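Putative glutathionylspermidine synthase (Methylobacillus flagellatus, PDB 3N6X) is a putative glutathionylspermidine synthase with a circularly permuted ATP-grasp domain, and probably catalyses an ATP-dependent ligation. Local coordinates at residues Lys8-Met13 and Val19-Tyr24; Leu285-Asp290 and Gly297-Tyr302; Lys356-Leu359 and Glu364-Val367; Lys178-Leu183 and Thr466-Ile471. One frame throughout, in Å; residues are numbered along the deposited sequence.

From the N terminus, interaction 1 closes a short loop before helix 25-33 and fastens it beside strand 413-418. Interaction 4 then opens on helix 170-183 and closes almost three hundred residues later on strand 464-471, near the C terminus. Its long loop holds both interaction 2, which folds the segment before helix 298-303 onto that helix, and interaction 3, which packs helix 352-360 against the four-stranded antiparallel sheet that holds strand 365-369. No two contacts cross. Interactions 1 and 4 lie on the same side of the chain's centre, about 19 Å between centres; interactions 1 and 2 lie on opposite sides, about 52 Å between centres.

Interaction 1 of 4, residues Lys8-Met13 and Val19-Tyr24; sequences KPFDEM and VIRPIY
R21 NH1 donates to E12 O at 2.6 Å, in the carbonyl plane and on a lone pair, with 150° at the hydrogen. The bond closes an irregular loop ahead of helix 25-33, where an Asx turn at D11 (M13 N to D11 OD2, 2.8 Å) bends the chain just before M13. R21 N also points at M13 O, but the modelled distance is too short to be trusted in detail. The guanidinium is sandwiched: F10 CZ lies 3.8 Å above one face and I23 CG2 3.9 Å above the other, both offset toward the rim. Beyond the loop, R21 forms salt bridges with E83 and E154. The nearby carboxylate of E12 turns to R77, R151 and S412. A leucine in place of R21 would probably leave E12 O without its side-chain donor and two acids without their cation. M13, built as selenomethionine, lies across Y24 at about a right angle. With CG anti to the backbone N (chi1 -173°), its chain runs over the ring, whose hydroxyl bonds to P76 O and I78 N. M13 CB makes a CH-pi contact over the ring face, 4.0 Å from the Y24 centroid.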
loop_
_atom_site.group_PDB
_atom_site.type_symbol
_atom_site.label_atom_id
_atom_site.label_comp_id
_atom_site.label_asym_id
_atom_site.label_seq_id
_atom_site.Cartn_x
_atom_site.Cartn_y
_atom_site.Cartn_z
ATOM N N LYS A 8 -17.142 16.320 -15.962
ATOM C CA LYS A 8 -16.538 14.991 -16.111
ATOM C C LYS A 8 -15.362 14.829 -15.125
ATOM O O LYS A 8 -14.780 15.843 -14.716
ATOM C CB LYS A 8 -16.053 14.788 -17.559
ATOM N N PRO A 9 -14.979 13.578 -14.721
ATOM C CA PRO A 9 -13.840 13.434 -13.791
ATOM C C PRO A 9 -12.514 13.895 -14.410
ATOM O O PRO A 9 -12.284 13.682 -15.608
ATOM C CB PRO A 9 -13.824 11.928 -13.465
ATOM C CG PRO A 9 -15.136 11.400 -13.939
ATOM C CD PRO A 9 -15.546 12.265 -15.081
ATOM N N PHE A 10 -11.649 14.558 -13.592
ATOM C CA PHE A 10 -10.329 15.064 -14.003
ATOM C C PHE A 10 -9.507 13.981 -14.703
ATOM O O PHE A 10 -9.330 12.899 -14.149
ATOM C CB PHE A 10 -9.557 15.615 -12.778
ATOM C CG PHE A 10 -8.099 15.944 -13.027
ATOM C CD1 PHE A 10 -7.106 14.988 -12.823
ATOM C CD2 PHE A 10 -7.717 17.215 -13.440
ATOM C CE1 PHE A 10 -5.761 15.290 -13.062
ATOM C CE2 PHE A 10 -6.369 17.519 -13.668
ATOM C CZ PHE A 10 -5.400 16.556 -13.474
ATOM N N ASP A 11 -9.004 14.275 -15.923
ATOM C CA ASP A 11 -8.160 13.331 -16.664
ATOM C C ASP A 11 -6.692 13.723 -16.561
ATOM O O ASP A 11 -6.366 14.915 -16.610
ATOM C CB ASP A 11 -8.593 13.208 -18.137
ATOM C CG ASP A 11 -7.911 12.056 -18.869
ATOM O OD1 ASP A 11 -8.379 10.906 -18.733
ATOM O OD2 ASP A 11 -6.896 12.306 -19.551
ATOM N N GLU A 12 -5.805 12.720 -16.402
ATOM C CA GLU A 12 -4.360 12.938 -16.277
ATOM C C GLU A 12 -3.756 13.529 -17.562
ATOM O O GLU A 12 -2.815 14.313 -17.480
ATOM C CB GLU A 12 -3.625 11.624 -15.898
ATOM C CG GLU A 12 -4.144 10.913 -14.647
ATOM C CD GLU A 12 -3.858 11.555 -13.294
ATOM O OE1 GLU A 12 -2.952 12.417 -13.210
ATOM O OE2 GLU A 12 -4.496 11.135 -12.300
HETATM N N MSE A 13 -4.294 13.147 -18.748
HETATM C CA MSE A 13 -3.775 13.596 -20.051
HETATM C C MSE A 13 -4.568 14.757 -20.672
HETATM O O MSE A 13 -3.964 15.747 -21.077
HETATM C CB MSE A 13 -3.688 12.410 -21.033
HETATM C CG MSE A 13 -2.999 12.735 -22.360
HETATM SE SE MSE A 13 -3.122 11.302 -23.697
HETATM C CE MSE A 13 -1.944 10.005 -22.963
ATOM N N VAL A 19 -7.697 19.403 -25.207
ATOM C CA VAL A 19 -6.302 19.838 -25.044
ATOM C C VAL A 19 -5.534 18.822 -24.179
ATOM O O VAL A 19 -6.079 18.317 -23.197
ATOM C CB VAL A 19 -6.221 21.272 -24.426
ATOM C CG1 VAL A 19 -4.821 21.866 -24.587
ATOM C CG2 VAL A 19 -7.272 22.199 -25.032
ATOM N N ILE A 20 -4.288 18.498 -24.570
ATOM C CA ILE A 20 -3.445 17.570 -23.818
ATOM C C ILE A 20 -2.683 18.354 -22.745
ATOM O O ILE A 20 -2.189 19.453 -23.026
ATOM C CB ILE A 20 -2.487 16.779 -24.773
ATOM C CG1 ILE A 20 -3.287 15.883 -25.742
ATOM C CG2 ILE A 20 -1.455 15.947 -23.989
ATOM C CD1 ILE A 20 -2.653 15.726 -27.115
ATOM N N ARG A 21 -2.627 17.812 -21.501
ATOM C CA ARG A 21 -1.872 18.424 -20.403
ATOM C C ARG A 21 -0.376 18.418 -20.767
ATOM O O ARG A 21 0.121 17.416 -21.288
ATOM C CB ARG A 21 -2.111 17.672 -19.082
ATOM C CG ARG A 21 -3.357 18.131 -18.342
ATOM C CD ARG A 21 -3.571 17.389 -17.033
ATOM N NE ARG A 21 -2.656 17.841 -15.978
ATOM C CZ ARG A 21 -1.933 17.022 -15.215
ATOM N NH1 ARG A 21 -2.002 15.709 -15.386
ATOM N NH2 ARG A 21 -1.133 17.514 -14.276
ATOM N N PRO A 22 0.343 19.548 -20.556
ATOM C CA PRO A 22 1.764 19.610 -20.965
ATOM C C PRO A 22 2.593 18.348 -20.701
ATOM O O PRO A 22 3.383 17.950 -21.563
ATOM C CB PRO A 22 2.300 20.813 -20.193
ATOM C CG PRO A 22 1.124 21.710 -20.042
ATOM C CD PRO A 22 -0.114 20.835 -19.988
ATOM N N ILE A 23 2.383 17.694 -19.533
ATOM C CA ILE A 23 3.131 16.500 -19.129
ATOM C C ILE A 23 2.982 15.314 -20.089
ATOM O O ILE A 23 3.910 14.520 -20.222
ATOM C CB ILE A 23 2.843 16.112 -17.641
ATOM C CG1 ILE A 23 3.956 15.199 -17.085
ATOM C CG2 ILE A 23 1.437 15.492 -17.466
ATOM C CD1 ILE A 23 4.114 15.237 -15.699
ATOM N N TYR A 24 1.830 15.199 -20.757
ATOM C CA TYR A 24 1.555 14.092 -21.672
ATOM C C TYR A 24 1.788 14.439 -23.171
ATOM O O TYR A 24 1.551 13.586 -24.031
ATOM C CB TYR A 24 0.129 13.597 -21.467
ATOM C CG TYR A 24 -0.003 12.519 -20.419
ATOM C CD1 TYR A 24 0.192 11.177 -20.741
ATOM C CD2 TYR A 24 -0.371 12.830 -19.110
ATOM C CE1 TYR A 24 0.031 10.172 -19.788
ATOM C CE2 TYR A 24 -0.530 11.833 -18.146
ATOM C CZ TYR A 24 -0.316 10.505 -18.488
ATOM O OH TYR A 24 -0.474 9.521 -17.550
#

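Interaction 2 of 4, residues Leu285-Asp290 and Gly297-Tyr302; sequences LSFRPD and GLLSVY. With SO4 (sulfate ion), chain C.
The loop that leads into helix 298-303 folds back on the start of that helix, and S286 and F287 meet L299 on its first turn. One methyl carries most of this touch: L299 CD2 is 3.6 Å from S286 CB and also 3.6 Å from F287 CZ. The F287 and L299 side chains cross at about a right angle, and the methyl reaches the far end of the ring obliquely. L299 has CG anti to the backbone N (chi1 -177°), which carries its branch out from the helix to this meeting point. The F287 ring has another partner in R128, through a cation-pi contact. L285 packs beside the turn, its CD1 3.5 Å from G297 N. G297 occupies the N-cap position with a positive phi of 87°, a backbone shape that favours glycine. D283 binds the two sides together, accepting from L285 N and G297 N through OD1 and from L299 N through OD2. The helix forms part of a beta-alpha-beta crossover between the parallel strands 268-275 and 308-310, and its buried side chains L298 and V301 rest on strand 259-261. At the surface a water bridges the two segments, 2.9 Å from S286 OG and 3.2 Å from S300 N, from which it accepts. S300 is exposed, and its OG donates to O4 of a sulfate ion, probably from the crystallisation liquor, at 2.9 Å; R303 NE holds the same ion.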
loop_
_atom_site.group_PDB
_atom_site.type_symbol
_atom_site.label_atom_id
_atom_site.label_comp_id
_atom_site.label_asym_id
_atom_site.label_seq_id
_atom_site.Cartn_x
_atom_site.Cartn_y
_atom_site.Cartn_z
ATOM N N LEU A 285 3.894 -19.559 21.240
ATOM C CA LEU A 285 3.948 -19.464 22.698
ATOM C C LEU A 285 3.299 -18.180 23.211
ATOM O O LEU A 285 3.158 -18.014 24.422
ATOM C CB LEU A 285 5.414 -19.528 23.208
ATOM C CG LEU A 285 6.246 -20.756 22.811
ATOM C CD1 LEU A 285 7.633 -20.673 23.413
ATOM C CD2 LEU A 285 5.559 -22.060 23.231
ATOM N N SER A 286 2.945 -17.257 22.312
ATOM C CA SER A 286 2.390 -15.964 22.729
ATOM C C SER A 286 1.092 -15.615 22.033
ATOM O O SER A 286 0.281 -14.875 22.589
ATOM C CB SER A 286 3.410 -14.854 22.501
ATOM O OG SER A 286 4.549 -15.035 23.327
ATOM N N PHE A 287 0.920 -16.076 20.792
ATOM C CA PHE A 287 -0.271 -15.779 20.008
ATOM C C PHE A 287 -0.982 -17.079 19.654
ATOM O O PHE A 287 -1.113 -17.923 20.533
ATOM C CB PHE A 287 0.092 -14.924 18.776
ATOM C CG PHE A 287 0.725 -13.593 19.144
ATOM C CD1 PHE A 287 0.058 -12.686 19.965
ATOM C CD2 PHE A 287 2.001 -13.265 18.702
ATOM C CE1 PHE A 287 0.645 -11.462 20.310
ATOM C CE2 PHE A 287 2.591 -12.040 19.052
ATOM C CZ PHE A 287 1.904 -11.143 19.842
ATOM N N ARG A 288 -1.435 -17.256 18.384
ATOM C CA ARG A 288 -2.115 -18.483 17.923
ATOM C C ARG A 288 -1.256 -19.724 18.209
ATOM O O ARG A 288 -0.189 -19.872 17.609
ATOM C CB ARG A 288 -2.413 -18.396 16.425
ATOM C CG ARG A 288 -3.529 -17.437 16.066
ATOM C CD ARG A 288 -3.679 -17.370 14.568
ATOM N NE ARG A 288 -4.764 -16.482 14.163
ATOM C CZ ARG A 288 -5.996 -16.893 13.887
ATOM N NH1 ARG A 288 -6.310 -18.181 13.980
ATOM N NH2 ARG A 288 -6.925 -16.023 13.518
ATOM N N PRO A 289 -1.671 -20.602 19.172
ATOM C CA PRO A 289 -0.806 -21.748 19.544
ATOM C C PRO A 289 -0.723 -22.848 18.492
ATOM O O PRO A 289 0.163 -23.704 18.563
ATOM C CB PRO A 289 -1.436 -22.256 20.846
ATOM C CG PRO A 289 -2.863 -21.857 20.752
ATOM C CD PRO A 289 -2.884 -20.543 20.021
ATOM N N ASP A 290 -1.649 -22.838 17.533
ATOM C CA ASP A 290 -1.712 -23.844 16.478
ATOM C C ASP A 290 -0.855 -23.476 15.275
ATOM O O ASP A 290 -0.678 -24.308 14.388
ATOM C CB ASP A 290 -3.176 -24.067 16.038
ATOM C CG ASP A 290 -3.990 -24.915 16.998
ATOM O OD1 ASP A 290 -3.394 -25.814 17.659
ATOM O OD2 ASP A 290 -5.226 -24.717 17.063
ATOM N N GLY A 297 8.842 -18.493 20.979
ATOM C CA GLY A 297 9.625 -17.599 21.831
ATOM C C GLY A 297 10.115 -16.330 21.158
ATOM O O GLY A 297 10.745 -15.493 21.808
ATOM N N LEU A 298 9.815 -16.161 19.856
ATOM C CA LEU A 298 10.246 -14.993 19.079
ATOM C C LEU A 298 9.822 -13.662 19.717
ATOM O O LEU A 298 10.642 -12.740 19.810
ATOM C CB LEU A 298 9.725 -15.088 17.633
ATOM C CG LEU A 298 10.093 -13.933 16.692
ATOM C CD1 LEU A 298 11.598 -13.781 16.571
ATOM C CD2 LEU A 298 9.461 -14.128 15.323
ATOM N N LEU A 299 8.551 -13.556 20.151
ATOM C CA LEU A 299 8.056 -12.335 20.769
ATOM C C LEU A 299 8.878 -11.916 21.994
ATOM O O LEU A 299 9.214 -10.736 22.124
ATOM C CB LEU A 299 6.559 -12.448 21.115
ATOM C CG LEU A 299 5.931 -11.173 21.715
ATOM C CD1 LEU A 299 5.933 -10.008 20.695
ATOM C CD2 LEU A 299 4.552 -11.453 22.247
ATOM N N SER A 300 9.250 -12.889 22.855
ATOM C CA SER A 300 10.080 -12.633 24.045
ATOM C C SER A 300 11.468 -12.046 23.691
ATOM O O SER A 300 11.941 -11.143 24.385
ATOM C CB SER A 300 10.237 -13.909 24.873
ATOM O OG SER A 300 11.181 -13.740 25.920
ATOM N N VAL A 301 12.120 -12.568 22.623
ATOM C CA VAL A 301 13.440 -12.069 22.163
ATOM C C VAL A 301 13.311 -10.602 21.689
ATOM O O VAL A 301 14.168 -9.768 21.986
ATOM C CB VAL A 301 14.043 -12.983 21.042
ATOM C CG1 VAL A 301 15.407 -12.481 20.588
ATOM C CG2 VAL A 301 14.140 -14.427 21.513
ATOM N N TYR A 302 12.248 -10.314 20.947
ATOM C CA TYR A 302 11.950 -8.990 20.427
ATOM C C TYR A 302 11.668 -8.016 21.579
ATOM O O TYR A 302 12.267 -6.943 21.631
ATOM C CB TYR A 302 10.753 -9.074 19.460
ATOM C CG TYR A 302 10.315 -7.744 18.883
ATOM C CD1 TYR A 302 11.245 -6.861 18.325
ATOM C CD2 TYR A 302 8.964 -7.410 18.797
ATOM C CE1 TYR A 302 10.843 -5.661 17.743
ATOM C CE2 TYR A 302 8.548 -6.230 18.183
ATOM C CZ TYR A 302 9.490 -5.354 17.664
ATOM O OH TYR A 302 9.083 -4.197 17.064
HETATM S S SO4 C . 9.026 -11.901 28.384
HETATM O O1 SO4 C . 8.784 -11.538 26.982
HETATM O O2 SO4 C . 9.594 -10.751 29.108
HETATM O O3 SO4 C . 7.754 -12.296 29.013
HETATM O O4 SO4 C . 9.983 -13.032 28.445
HETATM O O HOH W 1 7.398 -15.485 23.333
#

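Interaction 3 of 4, residues Lys356-Leu359 and Glu364-Val367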
loop_
_atom_site.group_PDB
_atom_site.type_symbol
_atom_site.label_atom_id
_atom_site.label_comp_id
_atom_site.label_asym_id
_atom_site.label_seq_id
_atom_site.Cartn_x
_atom_site.Cartn_y
_atom_site.Cartn_z
ATOM N N LYS A 356 -27.292 4.450 10.410
ATOM C CA LYS A 356 -28.543 5.157 10.123
ATOM C C LYS A 356 -28.382 6.082 8.921
ATOM O O LYS A 356 -29.206 6.046 8.004
ATOM C CB LYS A 356 -29.017 5.940 11.353
ATOM C CG LYS A 356 -30.121 6.955 11.049
ATOM C CD LYS A 356 -30.656 7.619 12.308
ATOM C CE LYS A 356 -29.621 8.415 13.063
ATOM N NZ LYS A 356 -30.217 9.102 14.233
ATOM N N TYR A 357 -27.298 6.885 8.906
ATOM C CA TYR A 357 -27.029 7.826 7.820
ATOM C C TYR A 357 -26.814 7.109 6.504
ATOM O O TYR A 357 -27.437 7.469 5.510
ATOM C CB TYR A 357 -25.819 8.739 8.148
ATOM C CG TYR A 357 -25.558 9.762 7.065
ATOM C CD1 TYR A 357 -24.738 9.464 5.978
ATOM C CD2 TYR A 357 -26.206 10.995 7.072
ATOM C CE1 TYR A 357 -24.544 10.378 4.946
ATOM C CE2 TYR A 357 -26.008 11.922 6.053
ATOM C CZ TYR A 357 -25.183 11.607 4.987
ATOM O OH TYR A 357 -25.003 12.510 3.970
ATOM N N VAL A 358 -25.925 6.103 6.489
ATOM C CA VAL A 358 -25.585 5.365 5.276
ATOM C C VAL A 358 -26.802 4.713 4.624
ATOM O O VAL A 358 -27.015 4.909 3.435
ATOM C CB VAL A 358 -24.419 4.369 5.498
ATOM C CG1 VAL A 358 -24.170 3.522 4.247
ATOM C CG2 VAL A 358 -23.153 5.106 5.901
ATOM N N LEU A 359 -27.630 3.976 5.411
ATOM C CA LEU A 359 -28.837 3.320 4.886
ATOM C C LEU A 359 -29.851 4.326 4.361
ATOM O O LEU A 359 -30.588 4.015 3.426
ATOM C CB LEU A 359 -29.475 2.417 5.941
ATOM C CG LEU A 359 -28.664 1.186 6.339
ATOM C CD1 LEU A 359 -29.346 0.434 7.441
ATOM C CD2 LEU A 359 -28.420 0.269 5.139
ATOM N N GLU A 364 -26.097 7.602 -2.789
ATOM C CA GLU A 364 -25.142 8.705 -2.950
ATOM C C GLU A 364 -23.741 8.313 -2.482
ATOM O O GLU A 364 -22.796 9.097 -2.636
ATOM C CB GLU A 364 -25.612 9.931 -2.152
ATOM C CG GLU A 364 -26.882 10.571 -2.677
ATOM C CD GLU A 364 -27.588 11.432 -1.649
ATOM O OE1 GLU A 364 -27.038 12.497 -1.283
ATOM O OE2 GLU A 364 -28.681 11.027 -1.187
ATOM N N LEU A 365 -23.604 7.114 -1.901
ATOM C CA LEU A 365 -22.360 6.687 -1.269
ATOM C C LEU A 365 -21.745 5.464 -1.893
ATOM O O LEU A 365 -22.374 4.791 -2.715
ATOM C CB LEU A 365 -22.596 6.430 0.242
ATOM C CG LEU A 365 -23.203 7.574 1.045
ATOM C CD1 LEU A 365 -23.719 7.078 2.374
ATOM C CD2 LEU A 365 -22.205 8.705 1.244
ATOM N N VAL A 366 -20.502 5.154 -1.465
ATOM C CA VAL A 366 -19.756 3.965 -1.853
ATOM C C VAL A 366 -19.583 3.136 -0.596
ATOM O O VAL A 366 -19.026 3.625 0.389
ATOM C CB VAL A 366 -18.376 4.325 -2.490
ATOM C CG1 VAL A 366 -17.512 3.077 -2.672
ATOM C CG2 VAL A 366 -18.559 5.052 -3.816
ATOM N N VAL A 367 -20.085 1.905 -0.601
ATOM C CA VAL A 367 -19.991 1.040 0.576
ATOM C C VAL A 367 -19.060 -0.107 0.288
ATOM O O VAL A 367 -19.125 -0.679 -0.790
ATOM C CB VAL A 367 -21.390 0.564 1.076
ATOM C CG1 VAL A 367 -21.283 -0.141 2.422
ATOM C CG2 VAL A 367 -22.368 1.731 1.154
#
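Methyl-to-methyl packing dominates where V358 meets L365 and V367. V358 CG1 is 4.0 Å from L365 CD1 and likewise 4.0 Å from V367 CG2, so one branch of the valine serves two residues that stand two apart on the strand and face the same way. With CG1 anti to the backbone N (chi1 175°), that branch is placed to meet both. L365 CD1 also reaches the helix backbone, 3.9 Å from V358 CA, and approaches V358 CG2. The aromatic contact is slighter: Y357 CE1 is 4.3 Å from L365 CD1, which meets the ring obliquely, while the ring itself stacks with Y347. No hydrogen bond joins the two segments. The polar backbone of the strand is engaged sheetwise instead, L365 pairing with G381, V367 with L379 and V366 with Q406. V358 touches A405 as well, and V367 packs against F392 and I396 of helix 386-398. Two helices, 352-360 and 386-398, thus share one face of an antiparallel four-stranded sheet, consistent with the smaller alpha/beta subdomain that in ATP-grasp enzymes helps to close over the nucleotide.

Interaction 4 of 4, residues Lys178-Leu183 and Thr466-Ile471; sequences KMMMRL and TKDTWI
M180, a selenomethionine on helix 170-183, sets its side chain against D468 and W470 of strand 464-471. The tight part is small and entirely buried. M180 CG lies 3.3 Å from D468 OD2 and 3.6 Å from D468 CB, the two side chains crossing at a slant. M180 CG is anti to the carbonyl carbon (chi1 -72°), and the chain bends again at chi2 and chi3, which swings the terminal methyl round to the indole. There M180 CE is 3.6 Å from W470 CZ2, approaching the ring obliquely. D468 and W470 are themselves joined: W470 NE1 donates to D468 OD2 at 2.8 Å, with the oxygen in the indole plane but the donor well above the carboxylate plane, 69° out of it. F188 of helix 185-190 touches all three residues and adds an aromatic wall. The other side of the helix is looser: K178, M181 and R182 are exposed and make no contact with the strand. L183, further along, packs instead on helix 42-53. R177 NE forms a salt bridge to D468 OD2, so one oxygen takes both an indole N-H and a guanidinium while lying against the M180 methylene. An alanine in place of D468 would probably leave W470 NE1 without its acceptor and R177 without its anion, and open a gap beside M180 CG. A cation this close would probably favour the carboxylate form of D468 in its buried position, and the two donors are likely to limit how far the group can turn.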
loop_
_atom_site.group_PDB
_atom_site.type_symbol
_atom_site.label_atom_id
_atom_site.label_comp_id
_atom_site.label_asym_id
_atom_site.label_seq_id
_atom_site.Cartn_x
_atom_site.Cartn_y
_atom_site.Cartn_z
ATOM N N LYS A 178 10.428 -2.438 -15.688
ATOM C CA LYS A 178 11.266 -3.328 -16.486
ATOM C C LYS A 178 10.568 -3.682 -17.825
ATOM O O LYS A 178 11.205 -3.646 -18.868
ATOM C CB LYS A 178 11.590 -4.593 -15.669
ATOM C CG LYS A 178 12.721 -5.428 -16.233
ATOM C CD LYS A 178 12.923 -6.725 -15.434
ATOM C CE LYS A 178 13.550 -7.818 -16.274
ATOM N NZ LYS A 178 14.776 -8.375 -15.637
HETATM N N MSE A 179 9.237 -3.912 -17.782
HETATM C CA MSE A 179 8.386 -4.222 -18.944
HETATM C C MSE A 179 8.329 -3.044 -19.935
HETATM O O MSE A 179 8.481 -3.252 -21.144
HETATM C CB MSE A 179 6.963 -4.600 -18.462
HETATM C CG MSE A 179 5.946 -4.801 -19.594
HETATM SE SE MSE A 179 6.493 -6.212 -20.840
HETATM C CE MSE A 179 5.861 -7.678 -19.892
HETATM N N MSE A 180 8.106 -1.806 -19.416
HETATM C CA MSE A 180 8.028 -0.582 -20.219
HETATM C C MSE A 180 9.358 -0.281 -20.897
HETATM O O MSE A 180 9.373 0.157 -22.050
HETATM C CB MSE A 180 7.597 0.619 -19.348
HETATM C CG MSE A 180 6.132 0.575 -18.938
HETATM SE SE MSE A 180 4.857 0.883 -20.388
HETATM C CE MSE A 180 5.346 2.641 -20.880
HETATM N N MSE A 181 10.482 -0.478 -20.162
HETATM C CA MSE A 181 11.833 -0.258 -20.677
HETATM C C MSE A 181 12.169 -1.288 -21.781
HETATM O O MSE A 181 12.854 -0.955 -22.752
HETATM C CB MSE A 181 12.868 -0.325 -19.533
HETATM C CG MSE A 181 14.323 -0.082 -20.012
HETATM SE SE MSE A 181 14.581 1.699 -20.864
HETATM C CE MSE A 181 14.675 2.736 -19.233
ATOM N N ARG A 182 11.674 -2.529 -21.629
ATOM C CA ARG A 182 11.900 -3.600 -22.598
ATOM C C ARG A 182 11.094 -3.333 -23.891
ATOM O O ARG A 182 11.632 -3.481 -24.984
ATOM C CB ARG A 182 11.509 -4.951 -21.975
ATOM C CG ARG A 182 11.988 -6.180 -22.720
ATOM C CD ARG A 182 11.504 -7.423 -21.986
ATOM N NE ARG A 182 12.185 -8.644 -22.424
ATOM C CZ ARG A 182 11.848 -9.864 -22.018
ATOM N NH1 ARG A 182 10.840 -10.034 -21.170
ATOM N NH2 ARG A 182 12.516 -10.924 -22.456
ATOM N N LEU A 183 9.823 -2.903 -23.758
ATOM C CA LEU A 183 8.968 -2.628 -24.911
ATOM C C LEU A 183 9.333 -1.328 -25.619
ATOM O O LEU A 183 9.419 -1.314 -26.847
ATOM C CB LEU A 183 7.481 -2.573 -24.495
ATOM C CG LEU A 183 6.817 -3.865 -24.025
ATOM C CD1 LEU A 183 5.470 -3.565 -23.382
ATOM C CD2 LEU A 183 6.645 -4.857 -25.169
ATOM N N THR A 466 -2.926 -3.042 -14.007
ATOM C CA THR A 466 -1.859 -2.146 -13.531
ATOM C C THR A 466 -1.237 -1.316 -14.644
ATOM O O THR A 466 -1.389 -1.622 -15.832
ATOM C CB THR A 466 -0.784 -2.880 -12.730
ATOM O OG1 THR A 466 -0.108 -3.795 -13.580
ATOM C CG2 THR A 466 -1.335 -3.581 -11.500
ATOM N N LYS A 467 -0.544 -0.248 -14.240
ATOM C CA LYS A 467 0.167 0.678 -15.109
ATOM C C LYS A 467 1.510 0.952 -14.483
ATOM O O LYS A 467 1.673 0.766 -13.274
ATOM C CB LYS A 467 -0.599 2.008 -15.206
ATOM C CG LYS A 467 -1.831 1.974 -16.080
ATOM C CD LYS A 467 -2.525 3.310 -16.036
ATOM C CE LYS A 467 -3.615 3.428 -17.070
ATOM N NZ LYS A 467 -3.118 4.057 -18.319
ATOM N N ASP A 468 2.457 1.448 -15.274
ATOM C CA ASP A 468 3.740 1.914 -14.762
ATOM C C ASP A 468 3.517 3.354 -14.305
ATOM O O ASP A 468 2.733 4.068 -14.927
ATOM C CB ASP A 468 4.801 1.874 -15.885
ATOM C CG ASP A 468 6.221 2.227 -15.465
ATOM O OD1 ASP A 468 6.467 2.369 -14.240
ATOM O OD2 ASP A 468 7.087 2.351 -16.356
ATOM N N THR A 469 4.154 3.769 -13.208
ATOM C CA THR A 469 4.045 5.152 -12.723
ATOM C C THR A 469 5.370 5.847 -12.933
ATOM O O THR A 469 6.398 5.416 -12.384
ATOM C CB THR A 469 3.597 5.205 -11.235
ATOM O OG1 THR A 469 2.418 4.434 -11.072
ATOM C CG2 THR A 469 3.355 6.636 -10.742
ATOM N N TRP A 470 5.357 6.919 -13.726
ATOM C CA TRP A 470 6.556 7.689 -14.026
ATOM C C TRP A 470 6.629 8.935 -13.172
ATOM O O TRP A 470 5.706 9.747 -13.189
ATOM C CB TRP A 470 6.570 8.100 -15.501
ATOM C CG TRP A 470 6.758 6.980 -16.485
ATOM C CD1 TRP A 470 6.927 5.651 -16.213
ATOM C CD2 TRP A 470 6.828 7.111 -17.909
ATOM N NE1 TRP A 470 7.064 4.942 -17.384
ATOM C CE2 TRP A 470 7.009 5.815 -18.442
ATOM C CE3 TRP A 470 6.749 8.208 -18.793
ATOM C CZ2 TRP A 470 7.136 5.585 -19.818
ATOM C CZ3 TRP A 470 6.852 7.975 -20.155
ATOM C CH2 TRP A 470 7.051 6.679 -20.656
ATOM N N ILE A 471 7.726 9.101 -12.431
ATOM C CA ILE A 471 7.976 10.327 -11.692
ATOM C C ILE A 471 9.092 11.044 -12.423
ATOM O O ILE A 471 10.176 10.477 -12.609
ATOM C CB ILE A 471 8.274 10.086 -10.167
ATOM C CG1 ILE A 471 6.956 9.840 -9.370
ATOM C CG2 ILE A 471 9.006 11.285 -9.557
ATOM C CD1 ILE A 471 6.261 8.513 -9.554
#